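Putative alpha/beta hydrolase (Desulfitobacterium hafniense, PDB 4RPC) is a putative hydrolase of the alpha/beta hydrolase family, whose natural substrate and exact reaction are not established. Local coordinates at residues A[22-27]-A[254-259]; A[36-41]-A[243-248]; A[50-55]-A[84-89]. All blocks are in the same frame, centred on the assembly; numbering follows the deposited sequence.

In the fold
The seven-stranded sheet of the alpha/beta hydrolase fold ties the three contacts together. Contact 1 closes the longest loop, bringing strand 23-27 to helix 249-259 near the C-terminus; contact 2 (36-41 with 243-248) lies between its ends, and contact 3 (50-55 with 84-89) falls within that span in turn. Centres of contacts 1 and 2 are about 13 Å apart, those of 1 and 3 about 12 Å, and those of 2 and 3 about 19 Å. Strands 23-27 and 50-54 are parallel neighbours, while F38 touches both. Contacts 1 and 2 thus fasten the C-terminal helices to the early part of the fold, and contact 3 packs along the first crossover after strand 50-54.

Contact 1. Residues A[22-27]-A[254-259]; sequences PKVLLI and RLIREI
I256 meets V24 and L26 through two different branches, and its torsions set them apart: CG2 stands anti to the backbone N, while CG1, with chi1 at -72°, carries CD1 outward along a nearly extended arm. I256 CG2 approaches V24 CG1 at 4.3 Å. Further along the strand, L26 brings its CD2 to 4.3 Å from I256 CD1. One isoleucine therefore bridges two residues that sit two apart on strand 23-27. V24 points toward the helix directly; L26 does not, and it is the end of its side chain that closes the distance. Both approaches are ordinary methyl-to-methyl packing, without any hydrogen bond between the segments, and the area buried is a modest 97 Å². The backbones stay well apart, V24 CA lying 8.6 Å from I256 CA, a separation that aliphatic branches span.

This is the layered packing of an alpha/beta hydrolase, in which the final helix, 249-259, lies against one face of the central sheet. I256 also touches L117 of strand 112-119, so its reach extends across the sheet past strand 88-95, whose Y93 packs on L26. Residue types fit their places: beta-branched valine is at home in an extended strand, leucine supplies the longer reach where the CB bond is less well directed, and isoleucine offers methyls at two depths. The helix is regular here, with E258 N bonded to R254 O at 2.9 Å. Next to I256 in the chain, R257 forms a salt bridge through NH2 with D47 OD1, a polar link from this helix to the chain just ahead of strand 50-54.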
ATOM      1  N   PRO A  22      19.482  -6.044  -4.930  1.00 28.25           N
ATOM      2  CA  PRO A  22      18.948  -4.847  -4.277  1.00 27.38           C
ATOM      3  C   PRO A  22      17.585  -5.118  -3.645  1.00 27.97           C
ATOM      4  O   PRO A  22      16.775  -5.863  -4.204  1.00 26.67           O
ATOM      5  CB  PRO A  22      18.824  -3.815  -5.418  1.00 27.57           C
ATOM      6  CG  PRO A  22      19.760  -4.301  -6.511  1.00 28.42           C
ATOM      7  CD  PRO A  22      19.940  -5.793  -6.320  1.00 28.62           C
ATOM      8  N   LYS A  23      17.326  -4.486  -2.503  1.00 26.89           N
ATOM      9  CA  LYS A  23      16.128  -4.813  -1.759  1.00 27.66           C
ATOM     10  C   LYS A  23      14.911  -3.939  -2.166  1.00 25.43           C
ATOM     11  O   LYS A  23      14.959  -2.721  -2.132  1.00 24.86           O
ATOM     12  CB  LYS A  23      16.399  -4.680  -0.280  1.00 30.80           C
ATOM     13  CG  LYS A  23      16.975  -5.936   0.341  1.00 34.88           C
ATOM     14  CD  LYS A  23      18.426  -6.107  -0.023  1.00 35.13           C
ATOM     15  CE  LYS A  23      19.055  -7.104   0.920  1.00 37.66           C
ATOM     16  NZ  LYS A  23      20.172  -7.790   0.247  1.00 38.86           N
ATOM     17  N   VAL A  24      13.820  -4.615  -2.496  1.00 21.92           N
ATOM     18  CA  VAL A  24      12.590  -4.016  -2.860  1.00 21.80           C
ATOM     19  C   VAL A  24      11.483  -4.574  -1.924  1.00 20.21           C
ATOM     20  O   VAL A  24      11.220  -5.785  -1.888  1.00 19.00           O
ATOM     21  CB  VAL A  24      12.300  -4.334  -4.334  1.00 23.09           C
ATOM     22  CG1 VAL A  24      10.937  -3.811  -4.761  1.00 24.25           C
ATOM     23  CG2 VAL A  24      13.395  -3.728  -5.236  1.00 26.20           C
ATOM     24  N   LEU A  25      10.845  -3.691  -1.182  1.00 19.54           N
ATOM     25  CA  LEU A  25       9.746  -4.061  -0.242  1.00 19.66           C
ATOM     26  C   LEU A  25       8.397  -3.793  -0.866  1.00 17.85           C
ATOM     27  O   LEU A  25       8.167  -2.700  -1.336  1.00 17.39           O
ATOM     28  CB  LEU A  25       9.824  -3.170   1.014  1.00 21.88           C
ATOM     29  CG  LEU A  25       9.958  -3.680   2.420  1.00 24.60           C
ATOM     30  CD1 LEU A  25       9.696  -2.525   3.370  1.00 25.71           C
ATOM     31  CD2 LEU A  25       9.067  -4.842   2.794  1.00 25.53           C
ATOM     32  N   LEU A  26       7.492  -4.750  -0.805  1.00 17.28           N
ATOM     33  CA  LEU A  26       6.189  -4.621  -1.369  1.00 18.32           C
ATOM     34  C   LEU A  26       5.157  -4.806  -0.287  1.00 17.78           C
ATOM     35  O   LEU A  26       5.055  -5.931   0.291  1.00 18.38           O
ATOM     36  CB  LEU A  26       5.977  -5.692  -2.425  1.00 19.27           C
ATOM     37  CG  LEU A  26       7.004  -5.752  -3.523  1.00 20.74           C
ATOM     38  CD1 LEU A  26       6.763  -7.005  -4.349  1.00 22.22           C
ATOM     39  CD2 LEU A  26       6.906  -4.543  -4.414  1.00 21.42           C
ATOM     40  N   ILE A  27       4.397  -3.724  -0.016  1.00 16.79           N
ATOM     41  CA  ILE A  27       3.444  -3.670   1.124  1.00 16.22           C
ATOM     42  C   ILE A  27       2.050  -3.532   0.634  1.00 16.10           C
ATOM     43  O   ILE A  27       1.692  -2.530   0.020  1.00 15.81           O
ATOM     44  CB  ILE A  27       3.766  -2.544   2.129  1.00 17.53           C
ATOM     45  CG1 ILE A  27       5.250  -2.506   2.481  1.00 18.29           C
ATOM     46  CG2 ILE A  27       2.944  -2.713   3.405  1.00 18.21           C
ATOM     47  CD1 ILE A  27       5.669  -1.355   3.404  1.00 19.32           C
ATOM     48  N   ARG A 254       7.924  -2.657 -14.278  1.00 35.03           N
ATOM     49  CA  ARG A 254       8.735  -1.866 -15.201  1.00 37.24           C
ATOM     50  C   ARG A 254       9.134  -0.571 -14.521  1.00 34.43           C
ATOM     51  O   ARG A 254      10.260  -0.146 -14.557  1.00 35.32           O
ATOM     52  CB  ARG A 254       7.913  -1.575 -16.448  1.00 41.37           C
ATOM     53  CG  ARG A 254       8.681  -1.519 -17.726  1.00 47.78           C
ATOM     54  CD  ARG A 254       7.840  -2.042 -18.880  1.00 52.67           C
ATOM     55  NE  ARG A 254       7.543  -1.002 -19.851  1.00 56.91           N
ATOM     56  CZ  ARG A 254       8.390  -0.560 -20.776  1.00 58.79           C
ATOM     57  NH1 ARG A 254       9.632  -1.037 -20.861  1.00 61.04           N
ATOM     58  NH2 ARG A 254       7.990   0.374 -21.617  1.00 60.65           N
ATOM     59  N   LEU A 255       8.194   0.054 -13.857  1.00 32.38           N
ATOM     60  CA  LEU A 255       8.465   1.318 -13.208  1.00 31.69           C
ATOM     61  C   LEU A 255       9.508   1.188 -12.078  1.00 29.35           C
ATOM     62  O   LEU A 255      10.401   2.036 -11.936  1.00 28.72           O
ATOM     63  CB  LEU A 255       7.158   1.844 -12.649  1.00 32.46           C
ATOM     64  CG  LEU A 255       7.151   3.277 -12.155  1.00 34.08           C
ATOM     65  CD1 LEU A 255       7.795   4.203 -13.171  1.00 35.45           C
ATOM     66  CD2 LEU A 255       5.699   3.691 -11.892  1.00 34.63           C
ATOM     67  N   ILE A 256       9.401   0.128 -11.282  1.00 26.94           N
ATOM     68  CA  ILE A 256      10.386  -0.129 -10.241  1.00 26.57           C
ATOM     69  C   ILE A 256      11.807  -0.257 -10.831  1.00 27.76           C
ATOM     70  O   ILE A 256      12.756   0.339 -10.329  1.00 26.91           O
ATOM     71  CB  ILE A 256      10.040  -1.384  -9.406  1.00 25.35           C
ATOM     72  CG1 ILE A 256       8.846  -1.084  -8.495  1.00 24.44           C
ATOM     73  CG2 ILE A 256      11.206  -1.739  -8.509  1.00 25.20           C
ATOM     74  CD1 ILE A 256       8.239  -2.301  -7.801  1.00 24.31           C
ATOM     75  N   ARG A 257      11.932  -1.017 -11.906  1.00 30.28           N
ATOM     76  CA  ARG A 257      13.222  -1.186 -12.614  1.00 32.76           C
ATOM     77  C   ARG A 257      13.712   0.147 -13.111  1.00 33.99           C
ATOM     78  O   ARG A 257      14.875   0.450 -12.951  1.00 33.97           O
ATOM     79  CB  ARG A 257      13.111  -2.120 -13.834  1.00 35.48           C
ATOM     80  CG  ARG A 257      12.938  -3.600 -13.519  1.00 37.17           C
ATOM     81  CD  ARG A 257      13.130  -4.521 -14.744  1.00 39.96           C
ATOM     82  NE  ARG A 257      13.253  -5.943 -14.345  1.00 41.96           N
ATOM     83  CZ  ARG A 257      14.405  -6.582 -14.110  1.00 45.20           C
ATOM     84  NH1 ARG A 257      15.577  -5.957 -14.242  1.00 46.57           N
ATOM     85  NH2 ARG A 257      14.396  -7.860 -13.721  1.00 47.00           N
ATOM     86  N   GLU A 258      12.816   0.947 -13.689  1.00 36.37           N
ATOM     87  CA  GLU A 258      13.178   2.262 -14.266  1.00 40.16           C
ATOM     88  C   GLU A 258      13.671   3.223 -13.224  1.00 37.98           C
ATOM     89  O   GLU A 258      14.682   3.826 -13.385  1.00 37.56           O
ATOM     90  CB  GLU A 258      11.975   2.913 -14.972  1.00 43.91           C
ATOM     91  CG  GLU A 258      11.584   2.272 -16.306  1.00 48.82           C
ATOM     92  CD  GLU A 258      10.274   2.841 -16.854  1.00 53.90           C
ATOM     93  OE1 GLU A 258       9.458   3.407 -16.051  1.00 58.61           O
ATOM     94  OE2 GLU A 258      10.052   2.706 -18.078  1.00 55.53           O
ATOM     95  N   ILE A 259      12.940   3.333 -12.133  1.00 35.88           N
ATOM     96  CA  ILE A 259      13.338   4.178 -10.997  1.00 35.92           C
ATOM     97  C   ILE A 259      14.624   3.714 -10.353  1.00 35.56           C
ATOM     98  O   ILE A 259      15.364   4.503  -9.811  1.00 34.65           O
ATOM     99  CB  ILE A 259      12.207   4.171  -9.936  1.00 36.70           C
ATOM    100  CG1 ILE A 259      11.022   5.003 -10.446  1.00 38.90           C
ATOM    101  CG2 ILE A 259      12.686   4.617  -8.556  1.00 35.24           C
ATOM    102  CD1 ILE A 259       9.725   4.720  -9.674  1.00 39.15           C
TER

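Contact 2. Residues A[36-41]-A[243-248]; sequences TCFARI and EVLSKE
L245 points its forked end into an angle formed by C37, F38 and I41, and its two methyls have separate partners. CD2 meets the sulfur of C37, with L245 CD2 and C37 SG 3.7 Å apart. L245 CD1 is shared: it packs on I41 CD1 at 3.9 Å, rests against the backbone oxygen of C37 and more loosely approaches F38 CE1. The side chains of I41 and L245 cross at about a right angle. The phenylalanine ring is framed by its own segment, since C37 SG lies 3.8 Å above one face of the F38 ring, offset toward the rim, while I41 CD1 sits in the ring plane at its edge; L245 approaches that ring obliquely. Leucine suits this site because its fork serves C37 with one methyl and I41 and F38 with the other. With CG anti to the backbone N (chi1 -178°), that fork is carried out from helix 243-247 toward the other segment.

In the alpha/beta hydrolase fold, a short helix here follows the loop that carries the histidine of the probable Ser-His-Glu triad, H241, and L245 lies near that triad without touching it; on the sheet side it packs on Y93 and V95. F38, between helices 34-37 and 39-45, occupies the N-cap position of the second and touches H28 and L26. An alanine in place of L245 is likely to open a gap beside C37 and I41, leaving the sulfur and the isoleucine tip without their apolar mate. Charges border the helix, with K247 salt-bridged to E167 and E248 to R239.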
ATOM      1  N   THR A  36      -1.210 -12.755  -3.408  1.00 35.33           N
ATOM      2  CA  THR A  36      -1.966 -12.458  -4.626  1.00 36.54           C
ATOM      3  C   THR A  36      -1.802 -11.042  -5.108  1.00 33.13           C
ATOM      4  O   THR A  36      -2.060 -10.717  -6.237  1.00 33.90           O
ATOM      5  CB  THR A  36      -3.470 -12.725  -4.459  1.00 39.73           C
ATOM      6  OG1 THR A  36      -4.013 -11.893  -3.443  1.00 40.05           O
ATOM      7  CG2 THR A  36      -3.733 -14.191  -4.118  1.00 44.01           C
ATOM      8  N   CYS A  37      -1.433 -10.173  -4.202  1.00 27.91           N
ATOM      9  CA  CYS A  37      -1.230  -8.776  -4.512  1.00 26.18           C
ATOM     10  C   CYS A  37      -0.060  -8.577  -5.493  1.00 24.85           C
ATOM     11  O   CYS A  37      -0.160  -7.807  -6.421  1.00 23.43           O
ATOM     12  CB  CYS A  37      -0.903  -8.070  -3.183  1.00 26.60           C
ATOM     13  SG  CYS A  37      -1.290  -6.355  -3.296  1.00 30.24           S
ATOM     14  N   PHE A  38       1.027  -9.312  -5.251  1.00 23.81           N
ATOM     15  CA  PHE A  38       2.303  -9.111  -5.885  1.00 25.33           C
ATOM     16  C   PHE A  38       2.866 -10.266  -6.699  1.00 25.36           C
ATOM     17  O   PHE A  38       4.024 -10.218  -7.088  1.00 28.46           O
ATOM     18  CB  PHE A  38       3.307  -8.740  -4.760  1.00 24.61           C
ATOM     19  CG  PHE A  38       2.941  -7.467  -4.035  1.00 21.67           C
ATOM     20  CD1 PHE A  38       2.824  -6.281  -4.757  1.00 21.45           C
ATOM     21  CD2 PHE A  38       2.739  -7.448  -2.677  1.00 20.16           C
ATOM     22  CE1 PHE A  38       2.496  -5.094  -4.131  1.00 20.59           C
ATOM     23  CE2 PHE A  38       2.400  -6.273  -2.049  1.00 19.69           C
ATOM     24  CZ  PHE A  38       2.267  -5.091  -2.783  1.00 19.43           C
ATOM     25  N   ALA A  39       2.069 -11.261  -7.006  1.00 26.25           N
ATOM     26  CA  ALA A  39       2.542 -12.409  -7.793  1.00 27.97           C
ATOM     27  C   ALA A  39       3.333 -12.067  -9.061  1.00 28.30           C
ATOM     28  O   ALA A  39       4.471 -12.491  -9.210  1.00 28.36           O
ATOM     29  CB  ALA A  39       1.402 -13.371  -8.106  1.00 28.73           C
ATOM     30  N   ARG A  40       2.740 -11.258  -9.937  1.00 28.53           N
ATOM     31  CA  ARG A  40       3.362 -10.920 -11.194  1.00 30.24           C
ATOM     32  C   ARG A  40       4.563 -10.065 -10.989  1.00 29.13           C
ATOM     33  O   ARG A  40       5.578 -10.237 -11.681  1.00 29.91           O
ATOM     34  CB  ARG A  40       2.350 -10.242 -12.131  1.00 32.45           C
ATOM     35  CG  ARG A  40       2.903  -9.792 -13.461  1.00 34.62           C
ATOM     36  CD  ARG A  40       3.529 -10.951 -14.271  1.00 36.21           C
ATOM     37  NE  ARG A  40       4.160 -10.432 -15.480  1.00 37.24           N
ATOM     38  CZ  ARG A  40       3.508 -10.164 -16.616  1.00 40.04           C
ATOM     39  NH1 ARG A  40       2.205 -10.384 -16.726  1.00 42.02           N
ATOM     40  NH2 ARG A  40       4.155  -9.670 -17.651  1.00 39.69           N
ATOM     41  N   ILE A  41       4.503  -9.161 -10.009  1.00 28.34           N
ATOM     42  CA  ILE A  41       5.652  -8.282  -9.779  1.00 26.73           C
ATOM     43  C   ILE A  41       6.846  -9.101  -9.337  1.00 26.33           C
ATOM     44  O   ILE A  41       7.959  -8.902  -9.790  1.00 28.48           O
ATOM     45  CB  ILE A  41       5.324  -7.181  -8.746  1.00 25.91           C
ATOM     46  CG1 ILE A  41       4.317  -6.212  -9.382  1.00 26.70           C
ATOM     47  CG2 ILE A  41       6.581  -6.417  -8.314  1.00 25.35           C
ATOM     48  CD1 ILE A  41       3.650  -5.267  -8.398  1.00 25.26           C
ATOM     49  N   GLU A 243      -6.179  -0.159  -9.785  1.00 26.80           N
ATOM     50  CA  GLU A 243      -6.487  -0.826 -11.075  1.00 28.71           C
ATOM     51  C   GLU A 243      -5.197  -1.291 -11.839  1.00 28.64           C
ATOM     52  O   GLU A 243      -5.148  -2.421 -12.403  1.00 28.58           O
ATOM     53  CB  GLU A 243      -7.326   0.095 -11.975  1.00 30.85           C
ATOM     54  CG  GLU A 243      -7.839  -0.602 -13.214  1.00 33.34           C
ATOM     55  CD  GLU A 243      -8.981   0.111 -13.921  1.00 36.45           C
ATOM     56  OE1 GLU A 243      -9.333   1.283 -13.561  1.00 36.34           O
ATOM     57  OE2 GLU A 243      -9.523  -0.515 -14.902  1.00 40.06           O
ATOM     58  N   VAL A 244      -4.167  -0.462 -11.815  1.00 27.47           N
ATOM     59  CA  VAL A 244      -2.900  -0.843 -12.420  1.00 28.86           C
ATOM     60  C   VAL A 244      -2.330  -2.074 -11.724  1.00 28.67           C
ATOM     61  O   VAL A 244      -1.797  -2.975 -12.361  1.00 28.52           O
ATOM     62  CB  VAL A 244      -1.855   0.291 -12.343  1.00 29.92           C
ATOM     63  CG1 VAL A 244      -0.579  -0.141 -13.060  1.00 31.38           C
ATOM     64  CG2 VAL A 244      -2.348   1.562 -13.042  1.00 30.98           C
ATOM     65  N   LEU A 245      -2.440  -2.129 -10.397  1.00 26.56           N
ATOM     66  CA  LEU A 245      -1.945  -3.299  -9.665  1.00 25.64           C
ATOM     67  C   LEU A 245      -2.754  -4.529  -9.987  1.00 26.07           C
ATOM     68  O   LEU A 245      -2.218  -5.637 -10.121  1.00 26.78           O
ATOM     69  CB  LEU A 245      -2.025  -2.997  -8.146  1.00 24.54           C
ATOM     70  CG  LEU A 245      -1.519  -4.070  -7.230  1.00 24.67           C
ATOM     71  CD1 LEU A 245      -0.054  -4.372  -7.538  1.00 24.17           C
ATOM     72  CD2 LEU A 245      -1.697  -3.603  -5.766  1.00 23.34           C
ATOM     73  N   SER A 246      -4.056  -4.353 -10.091  1.00 26.35           N
ATOM     74  CA  SER A 246      -4.934  -5.493 -10.269  1.00 28.67           C
ATOM     75  C   SER A 246      -4.714  -6.114 -11.643  1.00 32.37           C
ATOM     76  O   SER A 246      -4.283  -7.262 -11.733  1.00 33.25           O
ATOM     77  CB  SER A 246      -6.381  -5.107 -10.104  1.00 29.10           C
ATOM     78  OG  SER A 246      -7.210  -6.228 -10.181  1.00 29.83           O
ATOM     79  N   LYS A 247      -4.875  -5.308 -12.683  1.00 33.92           N
ATOM     80  CA  LYS A 247      -4.895  -5.801 -14.052  1.00 36.17           C
ATOM     81  C   LYS A 247      -3.619  -5.600 -14.911  1.00 36.75           C
ATOM     82  O   LYS A 247      -3.462  -6.339 -15.901  1.00 37.28           O
ATOM     83  CB  LYS A 247      -6.098  -5.200 -14.721  1.00 40.06           C
ATOM     84  CG  LYS A 247      -7.389  -5.535 -13.965  1.00 42.93           C
ATOM     85  CD  LYS A 247      -8.623  -4.942 -14.609  1.00 47.70           C
ATOM     86  CE  LYS A 247      -8.953  -5.637 -15.929  1.00 52.27           C
ATOM     87  NZ  LYS A 247      -9.525  -4.647 -16.880  1.00 55.93           N
ATOM     88  N   GLU A 248      -2.726  -4.662 -14.537  1.00 34.30           N
ATOM     89  CA  GLU A 248      -1.395  -4.490 -15.163  1.00 35.36           C
ATOM     90  C   GLU A 248      -0.251  -4.334 -14.194  1.00 32.38           C
ATOM     91  O   GLU A 248       0.489  -3.377 -14.280  1.00 31.40           O
ATOM     92  CB  GLU A 248      -1.386  -3.243 -16.006  1.00 36.84           C
ATOM     93  CG  GLU A 248      -2.581  -3.214 -16.913  1.00 38.53           C
ATOM     94  CD  GLU A 248      -2.989  -1.824 -17.268  1.00 40.21           C
ATOM     95  OE1 GLU A 248      -2.910  -0.888 -16.426  1.00 39.04           O
ATOM     96  OE2 GLU A 248      -3.418  -1.705 -18.410  1.00 44.68           O
TER

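Contact 3. Residues A[50-55]-A[84-89]; sequences CLLIPE and LRVDKV
L52 is the middle of this contact, splitting its fork between two residues that follow a helix. L52 CD2 meets L84 CD1 at 4.1 Å, and L52 CD1 approaches V86 CG2 at 4.3 Å. The two leucines slide past each other in opposite directions, so their ends run alongside rather than butting together. Both have CG anti to the carbonyl carbon (chi1 -51° in L52), which leans each side chain to the backbone N side. All three residues point toward the opposing segment, and no hydrogen bond joins the segments; the contact is apolar throughout, burying 115 Å².

Strand 50-54, helix 70-83 and strand 88-95 form a beta-alpha-beta crossover, with strand 23-27 lying between the two parallel strands in the sheet. L52 looks out from the sheet toward the crossover, and L81 of its helix packs on L52, V86 and V89, extending the apolar cluster. L84, the more outlying of the touching residues, also contacts L13 of the edge strand 13-17.

What places L84 and V86 is the way the helix stops. A Schellman motif ends it, with V86 N bonded to L81 O and R85 N to E82 O. R85 is the C-prime residue, with a positive phi of 54°, a position often taken by glycine, and its side chain is exposed and poorly ordered. The turn reverses the chain, so that V86 comes round to face the same leucine as L84. Beta-branched valine suits the extended backbone leading into strand 88-95 and still offers a methyl to L52. The backbone of L52 is held in the sheet by hydrogen bonds to V24 and L26 of strand 23-27.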
ATOM      1  N   CYS A  50      15.985  -8.683  -4.545  1.00 27.14           N
ATOM      2  CA  CYS A  50      15.534  -9.283  -3.333  1.00 27.09           C
ATOM      3  C   CYS A  50      14.159  -8.682  -2.962  1.00 25.60           C
ATOM      4  O   CYS A  50      14.090  -7.545  -2.582  1.00 24.88           O
ATOM      5  CB  CYS A  50      16.513  -9.014  -2.212  1.00 27.55           C
ATOM      6  SG  CYS A  50      15.971  -9.819  -0.696  1.00 30.95           S
ATOM      7  N   LEU A  51      13.090  -9.462  -3.106  1.00 25.13           N
ATOM      8  CA  LEU A  51      11.746  -9.019  -2.825  1.00 25.24           C
ATOM      9  C   LEU A  51      11.429  -9.405  -1.410  1.00 23.08           C
ATOM     10  O   LEU A  51      11.560 -10.557  -1.025  1.00 23.63           O
ATOM     11  CB  LEU A  51      10.714  -9.679  -3.777  1.00 25.66           C
ATOM     12  CG  LEU A  51      10.667  -9.270  -5.260  1.00 27.04           C
ATOM     13  CD1 LEU A  51      11.150  -7.841  -5.492  1.00 25.03           C
ATOM     14  CD2 LEU A  51      11.414 -10.226  -6.157  1.00 27.37           C
ATOM     15  N   LEU A  52      11.011  -8.438  -0.644  1.00 21.70           N
ATOM     16  CA  LEU A  52      10.520  -8.674   0.689  1.00 22.38           C
ATOM     17  C   LEU A  52       9.060  -8.258   0.810  1.00 21.38           C
ATOM     18  O   LEU A  52       8.723  -7.082   0.588  1.00 20.86           O
ATOM     19  CB  LEU A  52      11.384  -7.838   1.628  1.00 23.73           C
ATOM     20  CG  LEU A  52      12.905  -8.008   1.448  1.00 23.78           C
ATOM     21  CD1 LEU A  52      13.671  -6.814   2.021  1.00 23.65           C
ATOM     22  CD2 LEU A  52      13.305  -9.307   2.112  1.00 25.43           C
ATOM     23  N   ILE A  53       8.199  -9.183   1.214  1.00 21.36           N
ATOM     24  CA  ILE A  53       6.779  -8.965   1.206  1.00 22.39           C
ATOM     25  C   ILE A  53       6.150  -9.267   2.558  1.00 23.87           C
ATOM     26  O   ILE A  53       6.016 -10.410   2.944  1.00 26.53           O
ATOM     27  CB  ILE A  53       6.064  -9.805   0.124  1.00 23.20           C
ATOM     28  CG1 ILE A  53       6.852  -9.798  -1.228  1.00 23.86           C
ATOM     29  CG2 ILE A  53       4.663  -9.303  -0.093  1.00 21.77           C
ATOM     30  CD1 ILE A  53       7.845 -10.888  -1.348  1.00 24.52           C
ATOM     31  N   PRO A  54       5.788  -8.232   3.316  1.00 24.09           N
ATOM     32  CA  PRO A  54       5.176  -8.556   4.593  1.00 24.63           C
ATOM     33  C   PRO A  54       3.704  -8.978   4.491  1.00 24.09           C
ATOM     34  O   PRO A  54       3.039  -8.681   3.519  1.00 23.92           O
ATOM     35  CB  PRO A  54       5.262  -7.228   5.353  1.00 25.04           C
ATOM     36  CG  PRO A  54       5.464  -6.172   4.315  1.00 23.13           C
ATOM     37  CD  PRO A  54       6.257  -6.847   3.254  1.00 23.00           C
ATOM     38  N   GLU A  55       3.192  -9.652   5.510  1.00 24.21           N
ATOM     39  CA  GLU A  55       1.746  -9.758   5.726  1.00 24.24           C
ATOM     40  C   GLU A  55       1.323  -8.724   6.734  1.00 23.82           C
ATOM     41  O   GLU A  55       1.891  -8.652   7.813  1.00 23.81           O
ATOM     42  CB  GLU A  55       1.438 -11.094   6.336  1.00 26.49           C
ATOM     43  CG  GLU A  55       1.797 -12.233   5.451  1.00 28.63           C
ATOM     44  CD  GLU A  55       1.508 -13.583   6.085  1.00 31.74           C
ATOM     45  OE1 GLU A  55       1.021 -13.652   7.269  1.00 32.06           O
ATOM     46  OE2 GLU A  55       1.806 -14.553   5.363  1.00 31.94           O
ATOM     47  N   LEU A  84      16.982  -9.829   9.142  1.00 40.51           N
ATOM     48  CA  LEU A  84      17.636 -10.302   7.930  1.00 41.19           C
ATOM     49  C   LEU A  84      18.860  -9.486   7.656  1.00 41.66           C
ATOM     50  O   LEU A  84      19.439  -9.623   6.604  1.00 41.74           O
ATOM     51  CB  LEU A  84      16.692 -10.247   6.716  1.00 40.73           C
ATOM     52  CG  LEU A  84      15.386 -11.008   6.917  1.00 40.52           C
ATOM     53  CD1 LEU A  84      14.479 -10.752   5.729  1.00 41.25           C
ATOM     54  CD2 LEU A  84      15.603 -12.501   7.122  1.00 41.71           C
ATOM     55  N   ARG A  85      19.250  -8.650   8.621  1.00 44.43           N
ATOM     56  CA  ARG A  85      20.317  -7.662   8.483  1.00 46.28           C
ATOM     57  C   ARG A  85      20.156  -6.707   7.298  1.00 45.84           C
ATOM     58  O   ARG A  85      21.143  -6.170   6.767  1.00 47.60           O
ATOM     59  CB  ARG A  85      21.666  -8.338   8.407  1.00 53.87           C
ATOM     60  CG  ARG A  85      22.069  -9.136   9.625  1.00 60.35           C
ATOM     61  CD  ARG A  85      23.342  -9.842   9.239  1.00 71.75           C
ATOM     62  NE  ARG A  85      23.955 -10.580  10.327  1.00 82.38           N
ATOM     63  CZ  ARG A  85      25.177 -11.105  10.271  1.00 87.86           C
ATOM     64  NH1 ARG A  85      25.922 -10.970   9.172  1.00 90.37           N
ATOM     65  NH2 ARG A  85      25.660 -11.763  11.322  1.00 91.27           N
ATOM     66  N   VAL A  86      18.917  -6.476   6.897  1.00 43.42           N
ATOM     67  CA  VAL A  86      18.625  -5.464   5.902  1.00 43.00           C
ATOM     68  C   VAL A  86      18.543  -4.148   6.625  1.00 42.70           C
ATOM     69  O   VAL A  86      17.621  -3.951   7.427  1.00 45.02           O
ATOM     70  CB  VAL A  86      17.252  -5.668   5.232  1.00 40.23           C
ATOM     71  CG1 VAL A  86      16.951  -4.481   4.335  1.00 42.10           C
ATOM     72  CG2 VAL A  86      17.229  -6.947   4.427  1.00 41.34           C
ATOM     73  N   ASP A  87      19.473  -3.244   6.341  1.00 44.07           N
ATOM     74  CA  ASP A  87      19.337  -1.886   6.859  1.00 46.95           C
ATOM     75  C   ASP A  87      19.126  -0.812   5.781  1.00 45.95           C
ATOM     76  O   ASP A  87      19.004   0.367   6.120  1.00 45.87           O
ATOM     77  CB  ASP A  87      20.518  -1.532   7.750  1.00 50.54           C
ATOM     78  CG  ASP A  87      21.800  -1.435   6.984  1.00 56.31           C
ATOM     79  OD1 ASP A  87      21.737  -1.411   5.719  1.00 58.23           O
ATOM     80  OD2 ASP A  87      22.861  -1.391   7.657  1.00 64.02           O
ATOM     81  N   LYS A  88      19.074  -1.215   4.512  1.00 42.44           N
ATOM     82  CA  LYS A  88      18.782  -0.293   3.420  1.00 40.17           C
ATOM     83  C   LYS A  88      17.884  -0.963   2.394  1.00 36.31           C
ATOM     84  O   LYS A  88      18.119  -2.106   2.005  1.00 37.03           O
ATOM     85  CB  LYS A  88      20.079   0.148   2.739  1.00 42.88           C
ATOM     86  CG  LYS A  88      19.887   1.134   1.586  1.00 45.29           C
ATOM     87  CD  LYS A  88      21.224   1.612   1.007  1.00 49.70           C
ATOM     88  CE  LYS A  88      21.944   0.487   0.253  1.00 51.47           C
ATOM     89  NZ  LYS A  88      22.792   0.904  -0.920  1.00 54.95           N
ATOM     90  N   VAL A  89      16.845  -0.271   1.953  1.00 31.42           N
ATOM     91  CA  VAL A  89      16.059  -0.778   0.868  1.00 30.21           C
ATOM     92  C   VAL A  89      16.043   0.199  -0.286  1.00 28.57           C
ATOM     93  O   VAL A  89      15.981   1.440  -0.097  1.00 28.22           O
ATOM     94  CB  VAL A  89      14.622  -1.175   1.315  1.00 29.90           C
ATOM     95  CG1 VAL A  89      14.690  -2.019   2.580  1.00 31.67           C
ATOM     96  CG2 VAL A  89      13.757   0.010   1.537  1.00 29.38           C
TER